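Local coordinates for protein DNA polymerase (Pyrobaculum calidifontis, PDB 5MDN) that probably catalyses DNA-templated DNA synthesis, adding deoxyribonucleotides from their triphosphates to a growing strand with release of diphosphate, and binds magnesium ions, at residues Y299-M303 / G342-L347; S435-E441 / W525-V530; K140-L144 / D254-G258; D544-Y548 / Y578-H583; P185-L189 / V200-E204. One frame throughout, in Å; residues are numbered along the deposited sequence.

Contact 1 (Y299-M303 / G342-L347); sequences YFGVM and GLAEKL
A Schellman motif closes helix 293-299, and the residues before and after its glycine, Phe300 and Val302, turn onto the flank of the long helix 326-356. Gly301 takes positive phi (70°) at the point where the chain leaves the helix, and two bonds run back into the last turn. Phe300 CG lies anti to the carbonyl carbon (chi1 -68°), which turns the ring to the long helix. There it lies across two leucines one helical turn apart, crossing each at about a right angle: CD1 meets Leu343 CD2 at 4.0 Å, while CE2 comes to 3.8 Å from Leu347 CD2. Val302 packs nearer the backbone, its CG1 3.9 Å from Gly342 C. Here the two backbones come nearest, where Gly342 brings no side chain of its own. Lys346 lays its aliphatic part along the loop, CE 3.3 Å from Phe300 O and also near Val302 CG1. No hydrogen bond crosses the contact. The leucines also pack on other helices, Leu343 on Leu293 and Val296, Leu347 on Ile281 and Val282. The contact thus has the form of a glycine-terminated helix C-cap whose flanking apolar side chains pack on a neighbouring helix.

Contact 2 (S435-E441 / W525-V530); sequences SPDTYLE and WYKKEV
Tyr439 holds CG anti to its backbone nitrogen (chi1 168°), which sends the ring toward Glu529, and a bend at chi2 of Glu529 (92°) folds that side chain over one face of the ring. Glu529 CB stands 4.0 Å from the Tyr439 ring centroid in a CH-pi contact, and the carboxylate carries on across the ring, stacked at 25° to its plane. Lys527, bent at three successive torsions, curls its amino group up to the same tyrosine, with NZ 3.3 Å from Tyr439 CD2. Glu441 OE2 is 4.1 Å from Lys527 NZ, too far for a salt bridge though the charges should attract. Lys527 occupies the N-cap position of helix 528-551, and the loop 435-441 lies against the start of that helix in the polymerase part of the chain. With an alanine here instead of Tyr439, the folded chain of Glu529 would probably lose the ring it lies on and the Lys527 amino group would be free to turn. At the other end of the contact Pro436 meets both backbone and side chain: its CG is 3.4 Å from Trp525 O, and its CD lies near Val530 CG2. Val530 CG2 also reaches the Ser435-Pro436 peptide, 3.6 Å from Ser435 C.

Contact 3 (K140-L144 / D254-G258); sequences KLGPL and DRLGG
Two tight turns meet here: the type II' turn joining strands 131-141 and 144-155 of the N-terminal sheet, and the type I turn 254-257, from which Leu256 projects against Leu141 and Leu144. Leu256 CD1 does most of the touching. It lies 3.8 Å from Leu141 O and 4.2 Å from Leu144 CD1, with Pro143 CD a little farther away. Leu144 CG lies anti to the carbonyl carbon (chi1 -56°), turning its methyls to Leu256 and Arg255, which the side chain crosses at about a right angle; CD2 rests 4.1 Å from Arg255 CD. The Pro143 ring comes up to the backbone instead, CG being 3.8 Å from Arg255 O. Within the hairpin, Gly142 has the positive phi (64°) of its corner, and Leu141 and Leu144 bond to each other through both N-H and C=O. In the other turn, Asp254 OD1 accepts from Leu256 N at 2.9 Å, making an Asx turn; Gly258 N reaches the same oxygen from the opposite face of the carboxylate plane, over a distance modelled doubtfully short. Arg255 runs extended past Leu144, and its guanidinium is engaged beyond the contact in salt bridges with Asp223 and Asp225. Its side chain passes about 7 Å from that of the magnesium ligand Asp7, and Leu144 and Leu256 both continue onto Phe22. With no hydrogen bond across the two segments, the join rests on van der Waals contact, carbon against carbon and carbon against carbonyl oxygen, while the polar groups shape the turns and tie the arginine head to its acidic partners.

Contact 4 (D544-Y548 / Y578-H583); sequences DVVEY and YVEERH
The Tyr578 ring is covered on both faces: Tyr548 lies on one in a face-to-face stack, Arg582 CB sits on the other toward the rim, and Asp544 OD1 comes in at the edge, in the ring plane. The stacked rings are nearly parallel, centroids 3.5 Å apart and planes at 5°. These side chains join helix 528-551 to helix 572-583, whose segments cross at 130° with axes 11.6 Å apart, two helices beside the antiparallel sheet of the polymerase palm. With chi1 near 166°, CG opposite the main-chain N, the Tyr578 ring reaches out to the other helix and puts its hydroxyl at the aspartate. Tyr578 OH donates to Asp544 OD1 over 2.6 Å, Asp544 OD1 accepting with its syn lone pair, and the carboxylate lies almost coplanar with the ring. The other oxygen faces Arg582: Asp544 OD2 and Arg582 NH1 are 3.3 Å apart in a weak salt bridge, with guanidinium and carboxylate planes nearly perpendicular. Were Tyr578 a leucine, Tyr548 would probably lose its stacking partner, and Asp544 OD1 the hydroxyl that, with Arg582, holds the carboxylate's rotation. His583 also meets that carboxylate, turned at right angles to it, its CE1 3.4 Å from Asp544 OD1. Deeper in, the polar cluster gives way to a valine pair that meets nearby loops, Val545 touching Phe421 and Val579 touching Ile585 and Ile587. There the two side chains cross at about a right angle, Val545 CG1 lying 3.9 Å from Val579 CG2.

Contact 5 (P185-L189 / V200-E204); sequences PVVML and VFEAE
Leu189 and Phe201 form a hydrogen-bonded antiparallel pair in the beta hairpin 186-193/198-202, at the edge of the mixed sheet of the RNase H-like exonuclease domain. Backbone bonds come first. Phe201 N gives to Leu189 O at 2.9 Å, nearly straight (166°), while the return bond from Leu189 N to Phe201 O is 3.1 Å and more bent (139°). Past the non-hydrogen-bonded pair Met188-Glu202, Ala203 N reaches Val187 O at 3.2 Å. Weaker CA-H...O contacts fill in between these, such as Glu202 CA to Val187 O at 3.6 Å. On its other side the strand 186-193 carries a classic beta bulge, Val187 and Met188 both facing Glu171. Apolar contacts follow. Leu189 CD2 and Phe201 CD2 meet at 4.3 Å on the side packed by helix 209-222, where the Leu189 side chain is about 7 Å from those of Asp169 and Asp236, which bind magnesium in a structure of this protein. On the face of Met188 and Glu202, Met188 CG comes near Val200 CG1, and both residues reach Met330 of helix 326-356. One contact is mixed: Met188 lies alongside Glu202, pointing the same way, its extended chain bringing CE to 3.5 Å from Glu202 OE1.

Contact 5 is the buried one; the others are partly buried. Contacts 2 and 4 use the same helix, 528-551, one at its start and the other near its far end, about 28 Å apart between centres. Contacts 1 and 5 are joined indirectly through helix 326-356, which carries segment 342-347 of contact 1 and packs on the hairpin of contact 5. Along the chain, contact 5 is nested inside the loop closed by contact 3. The chemistry varies with place: backbone hydrogen bonds knit contact 5, contacts 1 and 3 meet mainly through carbon atoms without a hydrogen bond across, and contacts 2 and 4 in the polymerase part mix tyrosine rings with charged side chains.

Contact 1 (Y299-M303 / G342-L347)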
# COMPACT_ATOMS: atom_id res chain seq x y z
N TYR A 299 8.11 14.57 -5.74
CA TYR A 299 6.71 14.93 -5.46
C TYR A 299 6.53 15.39 -4.02
O TYR A 299 5.84 16.39 -3.77
CB TYR A 299 5.80 13.74 -5.76
CG TYR A 299 4.34 14.11 -5.90
CD1 TYR A 299 3.86 14.66 -7.09
CD2 TYR A 299 3.45 13.92 -4.86
CE1 TYR A 299 2.53 15.01 -7.22
CE2 TYR A 299 2.11 14.26 -4.99
CZ TYR A 299 1.66 14.81 -6.17
OH TYR A 299 0.33 15.15 -6.30
N PHE A 300 7.13 14.69 -3.07
CA PHE A 300 7.04 15.05 -1.67
C PHE A 300 8.10 16.06 -1.25
O PHE A 300 8.15 16.42 -0.06
CB PHE A 300 7.14 13.79 -0.79
CG PHE A 300 5.96 12.86 -0.92
CD1 PHE A 300 5.85 12.02 -2.01
CD2 PHE A 300 4.97 12.85 0.04
CE1 PHE A 300 4.76 11.17 -2.14
CE2 PHE A 300 3.89 12.00 -0.07
CZ PHE A 300 3.78 11.16 -1.16
N GLY A 301 8.92 16.53 -2.18
CA GLY A 301 9.83 17.63 -1.90
C GLY A 301 10.98 17.32 -0.97
O GLY A 301 11.33 18.16 -0.13
N VAL A 302 11.57 16.14 -1.08
CA VAL A 302 12.72 15.80 -0.24
C VAL A 302 14.00 15.97 -1.05
O VAL A 302 15.06 16.27 -0.49
CB VAL A 302 12.60 14.38 0.35
CG1 VAL A 302 11.21 14.17 0.94
CG2 VAL A 302 12.90 13.32 -0.69
N MET A 303 13.93 15.76 -2.36
CA MET A 303 15.10 15.93 -3.22
C MET A 303 14.66 16.25 -4.64
O MET A 303 13.81 15.56 -5.20
CB MET A 303 15.96 14.67 -3.22
CG MET A 303 17.36 14.89 -3.77
SD MET A 303 18.48 13.52 -3.41
CE MET A 303 18.63 13.68 -1.63
N GLY A 342 14.56 10.66 3.81
CA GLY A 342 13.73 11.85 3.67
C GLY A 342 12.26 11.52 3.55
O GLY A 342 11.42 12.13 4.22
N LEU A 343 11.92 10.57 2.67
CA LEU A 343 10.54 10.11 2.56
C LEU A 343 10.03 9.58 3.89
O LEU A 343 8.88 9.86 4.28
CB LEU A 343 10.42 9.03 1.49
CG LEU A 343 10.19 9.47 0.04
CD1 LEU A 343 10.41 8.31 -0.91
CD2 LEU A 343 8.79 10.04 -0.12
N ALA A 344 10.85 8.80 4.60
CA ALA A 344 10.44 8.24 5.88
C ALA A 344 10.03 9.33 6.86
O ALA A 344 9.00 9.22 7.54
CB ALA A 344 11.56 7.39 6.47
N GLU A 345 10.81 10.41 6.94
CA GLU A 345 10.46 11.51 7.84
C GLU A 345 9.08 12.08 7.54
O GLU A 345 8.41 12.59 8.45
CB GLU A 345 11.52 12.61 7.75
CG GLU A 345 12.88 12.20 8.31
CD GLU A 345 14.03 13.01 7.73
OE1 GLU A 345 13.77 14.10 7.18
OE2 GLU A 345 15.19 12.55 7.83
N LYS A 346 8.64 12.02 6.29
CA LYS A 346 7.32 12.52 5.91
C LYS A 346 6.22 11.47 6.06
O LYS A 346 5.11 11.80 6.47
CB LYS A 346 7.34 13.04 4.48
CG LYS A 346 8.36 14.14 4.24
CD LYS A 346 7.83 15.17 3.25
CE LYS A 346 8.73 16.39 3.17
NZ LYS A 346 8.87 17.05 4.49
N LEU A 347 6.50 10.21 5.72
CA LEU A 347 5.48 9.17 5.69
C LEU A 347 5.40 8.34 6.96
O LEU A 347 4.30 7.91 7.33
CB LEU A 347 5.70 8.24 4.49
CG LEU A 347 5.75 8.87 3.10
CD1 LEU A 347 5.82 7.80 2.03
CD2 LEU A 347 4.55 9.78 2.88

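Contact 2 (S435-E441 / W525-V530)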
# COMPACT_ATOMS: atom_id res chain seq x y z
N SER A 435 -26.07 -1.50 7.29
CA SER A 435 -25.19 -2.55 7.80
C SER A 435 -25.74 -3.91 7.39
O SER A 435 -26.96 -4.05 7.19
CB SER A 435 -25.06 -2.46 9.33
OG SER A 435 -23.99 -3.25 9.80
N PRO A 436 -24.89 -4.93 7.24
CA PRO A 436 -25.42 -6.27 6.92
C PRO A 436 -26.45 -6.77 7.92
O PRO A 436 -27.42 -7.43 7.53
CB PRO A 436 -24.16 -7.14 6.90
CG PRO A 436 -23.06 -6.20 6.55
CD PRO A 436 -23.42 -4.89 7.20
N ASP A 437 -26.26 -6.48 9.20
CA ASP A 437 -27.15 -6.98 10.24
C ASP A 437 -28.46 -6.20 10.35
O ASP A 437 -29.38 -6.68 11.02
CB ASP A 437 -26.43 -6.96 11.60
CG ASP A 437 -25.56 -5.73 11.78
OD1 ASP A 437 -24.77 -5.43 10.85
OD2 ASP A 437 -25.65 -5.08 12.84
N THR A 438 -28.56 -5.03 9.72
CA THR A 438 -29.79 -4.24 9.77
C THR A 438 -30.63 -4.37 8.51
O THR A 438 -31.75 -3.83 8.47
CB THR A 438 -29.46 -2.76 10.01
OG1 THR A 438 -28.64 -2.27 8.94
CG2 THR A 438 -28.71 -2.61 11.32
N TYR A 439 -30.14 -5.05 7.48
CA TYR A 439 -30.91 -5.26 6.26
C TYR A 439 -32.05 -6.25 6.51
O TYR A 439 -31.95 -7.15 7.35
CB TYR A 439 -29.99 -5.77 5.15
CG TYR A 439 -30.69 -6.30 3.92
CD1 TYR A 439 -31.25 -5.44 2.99
CD2 TYR A 439 -30.78 -7.67 3.69
CE1 TYR A 439 -31.89 -5.93 1.86
CE2 TYR A 439 -31.41 -8.16 2.57
CZ TYR A 439 -31.96 -7.29 1.65
OH TYR A 439 -32.60 -7.79 0.54
N LEU A 440 -33.14 -6.08 5.76
CA LEU A 440 -34.32 -6.92 5.91
C LEU A 440 -34.59 -7.65 4.60
O LEU A 440 -34.25 -7.18 3.52
CB LEU A 440 -35.54 -6.09 6.33
CG LEU A 440 -35.36 -5.33 7.65
CD1 LEU A 440 -36.56 -4.45 7.95
CD2 LEU A 440 -35.09 -6.30 8.79
N GLU A 441 -35.24 -8.81 4.73
CA GLU A 441 -35.23 -9.86 3.71
C GLU A 441 -36.69 -10.21 3.35
O GLU A 441 -37.53 -9.31 3.46
CB GLU A 441 -34.39 -11.02 4.25
CG GLU A 441 -32.96 -10.64 4.59
CD GLU A 441 -32.13 -11.82 5.03
OE1 GLU A 441 -32.63 -12.96 4.95
OE2 GLU A 441 -30.98 -11.61 5.46
N TRP A 525 -17.77 -8.81 6.04
CA TRP A 525 -19.02 -8.10 6.20
C TRP A 525 -19.55 -7.56 4.87
O TRP A 525 -20.18 -6.50 4.83
CB TRP A 525 -18.86 -6.97 7.21
CG TRP A 525 -18.83 -7.46 8.62
CD1 TRP A 525 -19.91 -7.71 9.42
CD2 TRP A 525 -17.67 -7.80 9.39
NE1 TRP A 525 -19.49 -8.17 10.64
CE2 TRP A 525 -18.12 -8.23 10.65
CE3 TRP A 525 -16.30 -7.76 9.13
CZ2 TRP A 525 -17.24 -8.63 11.66
CZ3 TRP A 525 -15.43 -8.16 10.13
CH2 TRP A 525 -15.91 -8.59 11.38
N TYR A 526 -19.30 -8.28 3.78
CA TYR A 526 -19.84 -7.91 2.48
C TYR A 526 -21.32 -8.25 2.40
O TYR A 526 -21.73 -9.37 2.70
CB TYR A 526 -19.08 -8.62 1.35
CG TYR A 526 -19.76 -8.47 0.01
CD1 TYR A 526 -19.76 -7.26 -0.66
CD2 TYR A 526 -20.41 -9.55 -0.58
CE1 TYR A 526 -20.39 -7.12 -1.89
CE2 TYR A 526 -21.05 -9.42 -1.80
CZ TYR A 526 -21.03 -8.20 -2.45
OH TYR A 526 -21.66 -8.06 -3.67
N LYS A 527 -22.12 -7.27 1.98
CA LYS A 527 -23.52 -7.49 1.63
C LYS A 527 -23.86 -6.57 0.48
O LYS A 527 -23.69 -5.35 0.59
CB LYS A 527 -24.44 -7.24 2.83
CG LYS A 527 -25.90 -7.54 2.55
CD LYS A 527 -26.11 -9.03 2.36
CE LYS A 527 -26.57 -9.72 3.63
NZ LYS A 527 -27.94 -9.31 4.02
N LYS A 528 -24.33 -7.15 -0.63
CA LYS A 528 -24.55 -6.37 -1.84
C LYS A 528 -25.58 -5.27 -1.62
O LYS A 528 -25.42 -4.15 -2.11
CB LYS A 528 -25.00 -7.29 -2.98
CG LYS A 528 -25.23 -6.56 -4.30
CD LYS A 528 -25.64 -7.52 -5.40
CE LYS A 528 -27.06 -8.01 -5.18
NZ LYS A 528 -27.49 -8.97 -6.24
N GLU A 529 -26.66 -5.58 -0.89
CA GLU A 529 -27.72 -4.60 -0.69
C GLU A 529 -27.27 -3.41 0.16
O GLU A 529 -27.88 -2.34 0.07
CB GLU A 529 -28.94 -5.26 -0.05
CG GLU A 529 -29.58 -6.33 -0.91
CD GLU A 529 -29.03 -7.72 -0.63
OE1 GLU A 529 -28.01 -7.81 0.08
OE2 GLU A 529 -29.60 -8.70 -1.13
N VAL A 530 -26.23 -3.58 0.97
CA VAL A 530 -25.68 -2.44 1.71
C VAL A 530 -24.94 -1.51 0.76
O VAL A 530 -25.20 -0.30 0.73
CB VAL A 530 -24.77 -2.93 2.85
CG1 VAL A 530 -24.25 -1.74 3.66
CG2 VAL A 530 -25.51 -3.90 3.75

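Contact 3 (K140-L144 / D254-G258)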
# COMPACT_ATOMS: atom_id res chain seq x y z
N LYS A 140 16.47 -11.90 31.53
CA LYS A 140 16.67 -11.49 30.15
C LYS A 140 16.20 -12.56 29.17
O LYS A 140 15.99 -13.72 29.53
CB LYS A 140 18.15 -11.17 29.92
CG LYS A 140 18.65 -10.01 30.78
CD LYS A 140 20.14 -9.75 30.60
CE LYS A 140 20.45 -9.08 29.28
NZ LYS A 140 21.86 -8.62 29.23
N LEU A 141 16.04 -12.15 27.92
CA LEU A 141 15.87 -13.06 26.78
C LEU A 141 16.86 -12.58 25.72
O LEU A 141 16.60 -11.58 25.05
CB LEU A 141 14.44 -13.07 26.26
CG LEU A 141 14.22 -13.71 24.88
CD1 LEU A 141 14.73 -15.14 24.85
CD2 LEU A 141 12.76 -13.65 24.48
N GLY A 142 17.98 -13.28 25.59
CA GLY A 142 19.08 -12.77 24.81
C GLY A 142 19.63 -11.51 25.46
O GLY A 142 19.92 -11.49 26.66
N PRO A 143 19.76 -10.43 24.69
CA PRO A 143 20.19 -9.16 25.28
C PRO A 143 19.05 -8.36 25.90
O PRO A 143 19.32 -7.43 26.67
CB PRO A 143 20.80 -8.41 24.09
CG PRO A 143 20.06 -8.93 22.91
CD PRO A 143 19.66 -10.36 23.22
N LEU A 144 17.79 -8.68 25.58
CA LEU A 144 16.62 -7.90 25.95
C LEU A 144 16.08 -8.35 27.31
O LEU A 144 16.03 -9.55 27.59
CB LEU A 144 15.52 -8.04 24.90
CG LEU A 144 15.87 -7.69 23.46
CD1 LEU A 144 14.80 -8.21 22.51
CD2 LEU A 144 16.05 -6.19 23.31
N ASP A 254 18.16 -9.26 13.13
CA ASP A 254 17.10 -9.00 14.09
C ASP A 254 17.66 -8.98 15.52
O ASP A 254 18.84 -9.25 15.76
CB ASP A 254 15.95 -10.00 13.91
CG ASP A 254 16.28 -11.41 14.39
OD1 ASP A 254 17.12 -11.61 15.30
OD2 ASP A 254 15.65 -12.36 13.86
N ARG A 255 16.79 -8.67 16.48
CA ARG A 255 17.23 -8.44 17.86
C ARG A 255 17.54 -9.72 18.63
O ARG A 255 18.06 -9.63 19.75
CB ARG A 255 16.21 -7.59 18.62
CG ARG A 255 16.26 -6.13 18.22
CD ARG A 255 15.84 -5.21 19.36
NE ARG A 255 16.03 -3.80 19.04
CZ ARG A 255 15.05 -2.91 18.89
NH1 ARG A 255 13.79 -3.26 19.04
NH2 ARG A 255 15.35 -1.65 18.60
N LEU A 256 17.24 -10.90 18.08
CA LEU A 256 17.62 -12.16 18.70
C LEU A 256 18.62 -12.91 17.82
O LEU A 256 18.59 -14.14 17.73
CB LEU A 256 16.41 -13.03 19.01
CG LEU A 256 15.37 -12.54 20.03
CD1 LEU A 256 16.05 -12.03 21.30
CD2 LEU A 256 14.44 -11.48 19.45
N GLY A 257 19.52 -12.17 17.19
CA GLY A 257 20.55 -12.76 16.36
C GLY A 257 20.04 -13.61 15.22
O GLY A 257 20.75 -14.53 14.78
N GLY A 258 18.84 -13.34 14.72
CA GLY A 258 18.23 -14.13 13.68
C GLY A 258 18.20 -13.40 12.34
O GLY A 258 18.49 -12.21 12.24

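Contact 4 (D544-Y548 / Y578-H583)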
# COMPACT_ATOMS: atom_id res chain seq x y z
N ASP A 544 -28.26 16.67 -5.97
CA ASP A 544 -28.73 17.86 -5.27
C ASP A 544 -27.66 18.93 -5.23
O ASP A 544 -27.94 20.12 -5.44
CB ASP A 544 -29.20 17.49 -3.86
CG ASP A 544 -29.64 18.70 -3.05
OD1 ASP A 544 -28.76 19.44 -2.56
OD2 ASP A 544 -30.86 18.92 -2.92
N VAL A 545 -26.41 18.54 -4.95
CA VAL A 545 -25.34 19.52 -4.80
C VAL A 545 -24.91 20.08 -6.16
O VAL A 545 -24.47 21.23 -6.25
CB VAL A 545 -24.16 18.89 -4.04
CG1 VAL A 545 -22.98 19.85 -3.96
CG2 VAL A 545 -24.59 18.48 -2.64
N VAL A 546 -25.07 19.31 -7.24
CA VAL A 546 -24.77 19.86 -8.56
C VAL A 546 -25.87 20.82 -8.99
O VAL A 546 -25.60 21.84 -9.63
CB VAL A 546 -24.54 18.73 -9.60
CG1 VAL A 546 -23.53 17.72 -9.07
CG2 VAL A 546 -25.84 18.05 -10.00
N GLU A 547 -27.13 20.52 -8.65
CA GLU A 547 -28.22 21.42 -8.99
C GLU A 547 -28.14 22.71 -8.18
O GLU A 547 -28.41 23.80 -8.70
CB GLU A 547 -29.57 20.73 -8.77
CG GLU A 547 -30.78 21.64 -8.92
CD GLU A 547 -30.85 22.31 -10.28
OE1 GLU A 547 -30.45 21.68 -11.28
OE2 GLU A 547 -31.30 23.47 -10.35
N TYR A 548 -27.78 22.60 -6.90
CA TYR A 548 -27.60 23.81 -6.09
C TYR A 548 -26.37 24.60 -6.54
O TYR A 548 -26.38 25.83 -6.46
CB TYR A 548 -27.48 23.44 -4.61
CG TYR A 548 -27.44 24.64 -3.69
CD1 TYR A 548 -28.61 25.22 -3.22
CD2 TYR A 548 -26.23 25.20 -3.30
CE1 TYR A 548 -28.57 26.32 -2.38
CE2 TYR A 548 -26.18 26.29 -2.46
CZ TYR A 548 -27.36 26.85 -2.00
OH TYR A 548 -27.32 27.94 -1.17
N TYR A 578 -22.98 25.18 2.18
CA TYR A 578 -24.30 24.60 1.93
C TYR A 578 -24.32 23.12 2.30
O TYR A 578 -25.22 22.66 3.01
CB TYR A 578 -24.69 24.80 0.47
CG TYR A 578 -25.86 23.96 -0.00
CD1 TYR A 578 -27.17 24.34 0.28
CD2 TYR A 578 -25.66 22.81 -0.75
CE1 TYR A 578 -28.24 23.59 -0.15
CE2 TYR A 578 -26.73 22.05 -1.19
CZ TYR A 578 -28.02 22.44 -0.89
OH TYR A 578 -29.08 21.68 -1.32
N VAL A 579 -23.33 22.36 1.83
CA VAL A 579 -23.31 20.91 2.06
C VAL A 579 -23.19 20.60 3.55
O VAL A 579 -23.75 19.60 4.03
CB VAL A 579 -22.18 20.26 1.25
CG1 VAL A 579 -22.20 18.74 1.42
CG2 VAL A 579 -22.30 20.62 -0.22
N GLU A 580 -22.49 21.44 4.31
CA GLU A 580 -22.42 21.25 5.75
C GLU A 580 -23.78 21.50 6.40
O GLU A 580 -24.27 20.67 7.17
CB GLU A 580 -21.36 22.18 6.35
CG GLU A 580 -20.68 21.63 7.61
CD GLU A 580 -21.65 21.34 8.74
OE1 GLU A 580 -22.21 22.31 9.29
OE2 GLU A 580 -21.84 20.15 9.07
N GLU A 581 -24.40 22.64 6.11
CA GLU A 581 -25.67 22.98 6.73
C GLU A 581 -26.79 22.07 6.24
O GLU A 581 -27.63 21.62 7.03
CB GLU A 581 -26.00 24.45 6.48
CG GLU A 581 -25.07 25.41 7.21
CD GLU A 581 -25.43 26.86 6.99
OE1 GLU A 581 -26.43 27.13 6.29
OE2 GLU A 581 -24.72 27.74 7.53
N ARG A 582 -26.82 21.78 4.94
CA ARG A 582 -27.90 20.98 4.36
C ARG A 582 -27.73 19.49 4.63
O ARG A 582 -28.68 18.81 5.04
CB ARG A 582 -27.98 21.23 2.85
CG ARG A 582 -28.98 20.38 2.09
CD ARG A 582 -30.38 20.39 2.66
NE ARG A 582 -31.12 19.19 2.26
CZ ARG A 582 -31.64 18.99 1.05
NH1 ARG A 582 -31.52 19.92 0.11
NH2 ARG A 582 -32.29 17.86 0.79
N HIS A 583 -26.52 18.96 4.42
CA HIS A 583 -26.31 17.53 4.49
C HIS A 583 -25.47 17.08 5.68
O HIS A 583 -25.34 15.87 5.89
CB HIS A 583 -25.66 17.04 3.18
CG HIS A 583 -26.59 17.08 2.01
ND1 HIS A 583 -26.41 17.93 0.94
CD2 HIS A 583 -27.71 16.37 1.74
CE1 HIS A 583 -27.38 17.75 0.06
NE2 HIS A 583 -28.18 16.80 0.52

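Contact 5 (P185-L189 / V200-E204)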
# COMPACT_ATOMS: atom_id res chain seq x y z
N PRO A 185 27.39 -10.16 -7.35
CA PRO A 185 27.60 -9.65 -5.99
C PRO A 185 26.87 -8.35 -5.71
O PRO A 185 26.52 -7.58 -6.60
CB PRO A 185 29.12 -9.43 -5.96
CG PRO A 185 29.44 -9.03 -7.36
CD PRO A 185 28.53 -9.85 -8.24
N VAL A 186 26.64 -8.12 -4.41
CA VAL A 186 26.12 -6.84 -3.94
C VAL A 186 27.25 -5.81 -4.01
O VAL A 186 28.19 -5.87 -3.22
CB VAL A 186 25.55 -6.95 -2.52
CG1 VAL A 186 25.17 -5.57 -1.98
CG2 VAL A 186 24.35 -7.88 -2.50
N VAL A 187 27.15 -4.89 -4.96
CA VAL A 187 28.27 -4.00 -5.26
C VAL A 187 28.40 -2.89 -4.21
O VAL A 187 29.49 -2.62 -3.71
CB VAL A 187 28.12 -3.43 -6.68
CG1 VAL A 187 28.48 -1.95 -6.74
CG2 VAL A 187 28.97 -4.23 -7.67
N MET A 188 27.28 -2.25 -3.87
CA MET A 188 27.30 -1.17 -2.89
C MET A 188 26.08 -1.28 -1.99
O MET A 188 25.02 -1.77 -2.40
CB MET A 188 27.31 0.21 -3.56
CG MET A 188 28.69 0.73 -3.93
SD MET A 188 28.60 2.38 -4.67
CE MET A 188 30.32 2.87 -4.63
N LEU A 189 26.24 -0.83 -0.75
CA LEU A 189 25.13 -0.80 0.21
C LEU A 189 25.35 0.39 1.13
O LEU A 189 26.30 0.40 1.92
CB LEU A 189 25.06 -2.11 1.01
CG LEU A 189 23.82 -2.38 1.87
CD1 LEU A 189 23.62 -3.88 2.03
CD2 LEU A 189 23.92 -1.71 3.23
N VAL A 200 28.79 3.79 3.51
CA VAL A 200 28.62 3.00 2.30
C VAL A 200 29.65 1.88 2.33
O VAL A 200 30.86 2.15 2.39
CB VAL A 200 28.78 3.84 1.03
CG1 VAL A 200 28.34 3.04 -0.19
CG2 VAL A 200 27.98 5.13 1.14
N PHE A 201 29.18 0.64 2.29
CA PHE A 201 30.05 -0.52 2.23
C PHE A 201 30.16 -0.95 0.77
O PHE A 201 29.17 -1.37 0.17
CB PHE A 201 29.52 -1.66 3.10
CG PHE A 201 29.16 -1.24 4.50
CD1 PHE A 201 30.15 -1.00 5.44
CD2 PHE A 201 27.84 -1.09 4.87
CE1 PHE A 201 29.83 -0.62 6.73
CE2 PHE A 201 27.51 -0.71 6.16
CZ PHE A 201 28.50 -0.48 7.09
N GLU A 202 31.36 -0.85 0.21
CA GLU A 202 31.62 -1.28 -1.16
C GLU A 202 32.39 -2.58 -1.15
O GLU A 202 33.19 -2.86 -0.25
CB GLU A 202 32.42 -0.23 -1.95
CG GLU A 202 32.38 1.18 -1.41
CD GLU A 202 33.29 2.11 -2.20
OE1 GLU A 202 33.48 1.87 -3.41
OE2 GLU A 202 33.82 3.07 -1.60
N ALA A 203 32.16 -3.39 -2.18
CA ALA A 203 32.83 -4.67 -2.32
C ALA A 203 34.25 -4.49 -2.84
O ALA A 203 34.67 -3.41 -3.28
CB ALA A 203 32.02 -5.57 -3.26
N GLU A 204 35.01 -5.59 -2.79
CA GLU A 204 36.23 -5.73 -3.56
C GLU A 204 35.89 -6.43 -4.87
O GLU A 204 35.32 -7.53 -4.85
CB GLU A 204 37.29 -6.54 -2.82
CG GLU A 204 37.73 -5.96 -1.52
CD GLU A 204 39.07 -6.49 -1.05
OE1 GLU A 204 39.86 -7.01 -1.87
OE2 GLU A 204 39.32 -6.38 0.17